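Local coordinates for protein leucine aminopeptidase (PDB 3TC8) that probably acts as a zinc-dependent exopeptidase of the M28 family, removing amino-terminal residues from peptides, and holds a zinc ion, at residues 195-200 with 224-229. Sequence-based numbering, arbitrary orientation.
Sequences YGILLD and EMVWSA
A strand of the central mixed sheet packs against a helix lying over one side of it: Tyr195 and Ile197, alternate residues of strand 195-200, meet Met225 and Val226 of helix 213-233. The aromatic end of the contact is a CH-pi interaction. Selenomethionine Met225 lays its terminal methyl CE over one face of the Tyr195 ring, 4.0 Å from the ring centroid and 24° off the normal. The methyl sits toward the phenol rim, with CE 3.7 Å from Tyr195 CZ and 3.9 Å from Tyr195 OH. Met225 runs out extended through CG and SE and then bends at its last torsion (chi3 63°), which turns CE onto the ring. Ile197 CG1 lies at the edge of the same ring, in its plane. In the alpha/beta fold of M28 peptidases, strand 195-200 runs parallel between strands 96-102 and 262-266, bonded through its backbone to Leu98 and Ile263 among others. Val305 of helix 292-308 touches both Tyr195 and Met225. With an alanine at Tyr195, the Met225 methyl would probably lose the ring face it lies on and a gap would open beside Val305. Further along the strand, Ile197 CD1 reaches Val226 CG2 at 4.1 Å, a methyl-to-methyl contact with no polar component. With CA atoms 9.4 Å apart at Ile197 and Val226, the branched side chains bridge the layers by their ends.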
ATOM      1  N   TYR A 195      -2.236  11.676  10.680  1.00  9.95           N
ATOM      2  CA  TYR A 195      -1.484  10.420  10.667  1.00  9.66           C
ATOM      3  C   TYR A 195      -1.697   9.777   9.313  1.00  8.81           C
ATOM      4  O   TYR A 195      -2.557  10.172   8.545  1.00  8.87           O
ATOM      5  CB  TYR A 195      -1.890   9.465  11.818  1.00 10.50           C
ATOM      6  CG  TYR A 195      -3.330   8.990  11.783  1.00 10.29           C
ATOM      7  CD1 TYR A 195      -3.685   7.855  11.063  1.00 11.33           C
ATOM      8  CD2 TYR A 195      -4.333   9.625  12.489  1.00 10.78           C
ATOM      9  CE1 TYR A 195      -4.967   7.400  11.011  1.00 11.60           C
ATOM     10  CE2 TYR A 195      -5.644   9.185  12.433  1.00 12.02           C
ATOM     11  CZ  TYR A 195      -5.972   8.057  11.673  1.00 10.92           C
ATOM     12  OH  TYR A 195      -7.237   7.565  11.591  1.00 13.25           O
ATOM     13  N   GLY A 196      -0.861   8.783   9.057  1.00  8.66           N
ATOM     14  CA  GLY A 196      -0.934   7.974   7.858  1.00  8.40           C
ATOM     15  C   GLY A 196      -0.998   6.477   8.169  1.00  7.68           C
ATOM     16  O   GLY A 196      -0.422   6.006   9.145  1.00  8.55           O
ATOM     17  N   ILE A 197      -1.712   5.741   7.308  1.00  7.48           N
ATOM     18  CA  ILE A 197      -1.758   4.288   7.366  1.00  7.72           C
ATOM     19  C   ILE A 197      -1.407   3.747   5.982  1.00  6.93           C
ATOM     20  O   ILE A 197      -2.099   4.048   5.000  1.00  7.55           O
ATOM     21  CB  ILE A 197      -3.114   3.712   7.790  1.00  7.47           C
ATOM     22  CG1 ILE A 197      -3.515   4.245   9.189  1.00  8.66           C
ATOM     23  CG2 ILE A 197      -3.074   2.199   7.772  1.00  9.23           C
ATOM     24  CD1 ILE A 197      -4.957   3.851   9.549  1.00 10.62           C
ATOM     25  N   LEU A 198      -0.322   2.983   5.900  1.00  7.47           N
ATOM     26  CA  LEU A 198       0.093   2.233   4.729  1.00  7.08           C
ATOM     27  C   LEU A 198      -0.440   0.812   4.824  1.00  6.99           C
ATOM     28  O   LEU A 198      -0.286   0.168   5.844  1.00  7.76           O
ATOM     29  CB  LEU A 198       1.621   2.214   4.683  1.00  7.45           C
ATOM     30  CG  LEU A 198       2.287   1.290   3.661  1.00  7.44           C
ATOM     31  CD1 LEU A 198       1.886   1.619   2.227  1.00  8.91           C
ATOM     32  CD2 LEU A 198       3.787   1.361   3.800  1.00  8.74           C
ATOM     33  N   LEU A 199      -1.009   0.315   3.735  1.00  7.05           N
ATOM     34  CA  LEU A 199      -1.384  -1.072   3.593  1.00  7.38           C
ATOM     35  C   LEU A 199      -0.421  -1.685   2.576  1.00  7.46           C
ATOM     36  O   LEU A 199      -0.350  -1.209   1.431  1.00  7.97           O
ATOM     37  CB  LEU A 199      -2.807  -1.227   3.079  1.00  7.93           C
ATOM     38  CG  LEU A 199      -3.922  -0.527   3.888  1.00  8.77           C
ATOM     39  CD1 LEU A 199      -5.280  -0.837   3.288  1.00  9.98           C
ATOM     40  CD2 LEU A 199      -3.809  -0.896   5.342  1.00  9.60           C
ATOM     41  N   ASP A 200       0.228  -2.758   2.943  1.00  7.18           N
ATOM     42  CA  ASP A 200       1.146  -3.460   2.040  1.00  7.91           C
ATOM     43  C   ASP A 200       1.043  -4.954   2.312  1.00  7.95           C
ATOM     44  O   ASP A 200       1.231  -5.345   3.451  1.00  9.40           O
ATOM     45  CB  ASP A 200       2.571  -2.933   2.261  1.00  9.42           C
ATOM     46  CG  ASP A 200       3.583  -3.402   1.249  1.00 10.46           C
ATOM     47  OD1 ASP A 200       3.229  -4.032   0.240  1.00 11.31           O
ATOM     48  OD2 ASP A 200       4.818  -3.093   1.408  1.00 11.01           O
ATOM     49  N   GLU A 224      -1.387   1.585  18.331  1.00 10.34           N
ATOM     50  CA  GLU A 224      -2.255   1.133  19.395  1.00 11.16           C
ATOM     51  C   GLU A 224      -3.735   1.310  19.054  1.00 10.66           C
ATOM     52  O   GLU A 224      -4.545   0.436  19.319  1.00 11.15           O
ATOM     53  CB  GLU A 224      -1.891   1.784  20.721  1.00 12.19           C
ATOM     54  CG  GLU A 224      -0.512   1.276  21.211  1.00 15.54           C
ATOM     55  CD  GLU A 224      -0.480  -0.212  21.429  1.00 17.43           C
ATOM     56  OE1 GLU A 224      -1.437  -0.733  22.096  1.00 19.76           O
ATOM     57  OE2 GLU A 224       0.494  -0.850  20.956  1.00 19.14           O
HETATM   58  N   MSE A 225      -4.086   2.447  18.485  1.00 10.78           N
HETATM   59  CA  MSE A 225      -5.466   2.697  18.109  1.00 10.90           C
HETATM   60  C   MSE A 225      -5.957   1.675  17.088  1.00 10.33           C
HETATM   61  O   MSE A 225      -7.054   1.130  17.226  1.00 10.54           O
HETATM   62  CB  MSE A 225      -5.560   4.083  17.506  1.00 11.58           C
HETATM   63  CG  MSE A 225      -6.899   4.460  16.838  1.00 12.71           C
HETATM   64 SE   MSE A 225      -7.019   6.219  16.150  0.75 17.25          SE
HETATM   65  CE  MSE A 225      -5.630   6.115  14.816  1.00 17.73           C
ATOM     66  N   VAL A 226      -5.149   1.402  16.068  1.00  9.86           N
ATOM     67  CA  VAL A 226      -5.521   0.454  15.043  1.00  9.35           C
ATOM     68  C   VAL A 226      -5.602  -0.978  15.575  1.00  9.80           C
ATOM     69  O   VAL A 226      -6.575  -1.686  15.314  1.00  9.98           O
ATOM     70  CB  VAL A 226      -4.549   0.572  13.804  1.00  9.44           C
ATOM     71  CG1 VAL A 226      -4.787  -0.556  12.802  1.00 10.28           C
ATOM     72  CG2 VAL A 226      -4.718   1.934  13.177  1.00 10.38           C
ATOM     73  N   TRP A 227      -4.590  -1.413  16.348  1.00  9.60           N
ATOM     74  CA  TRP A 227      -4.588  -2.759  16.832  1.00  9.68           C
ATOM     75  C   TRP A 227      -5.717  -2.973  17.849  1.00 10.74           C
ATOM     76  O   TRP A 227      -6.301  -4.065  17.901  1.00 11.05           O
ATOM     77  CB  TRP A 227      -3.199  -3.138  17.439  1.00 10.38           C
ATOM     78  CG  TRP A 227      -2.271  -3.844  16.457  1.00  9.64           C
ATOM     79  CD1 TRP A 227      -1.840  -5.108  16.593  1.00 10.41           C
ATOM     80  CD2 TRP A 227      -1.787  -3.387  15.168  1.00  9.27           C
ATOM     81  NE1 TRP A 227      -1.092  -5.476  15.499  1.00 10.73           N
ATOM     82  CE2 TRP A 227      -1.032  -4.426  14.626  1.00 10.30           C
ATOM     83  CE3 TRP A 227      -1.875  -2.201  14.481  1.00  9.32           C
ATOM     84  CZ2 TRP A 227      -0.426  -4.345  13.370  1.00 10.44           C
ATOM     85  CZ3 TRP A 227      -1.291  -2.112  13.219  1.00  9.99           C
ATOM     86  CH2 TRP A 227      -0.556  -3.166  12.697  1.00 10.49           C
ATOM     87  N   SER A 228      -6.032  -1.968  18.650  1.00 10.73           N
ATOM     88  CA  SER A 228      -7.141  -2.077  19.591  1.00 11.50           C
ATOM     89  C   SER A 228      -8.475  -2.140  18.870  1.00 10.70           C
ATOM     90  O   SER A 228      -9.345  -2.923  19.246  1.00 11.84           O
ATOM     91  CB  SER A 228      -7.121  -0.885  20.544  1.00 12.79           C
ATOM     92  OG  SER A 228      -6.053  -1.014  21.483  1.00 15.30           O
ATOM     93  N   ALA A 229      -8.664  -1.324  17.845  1.00 10.54           N
ATOM     94  CA  ALA A 229      -9.883  -1.412  17.032  1.00 11.13           C
ATOM     95  C   ALA A 229     -10.037  -2.797  16.427  1.00 10.06           C
ATOM     96  O   ALA A 229     -11.124  -3.365  16.428  1.00 10.80           O
ATOM     97  CB  ALA A 229      -9.928  -0.312  15.951  1.00 10.94           C
TER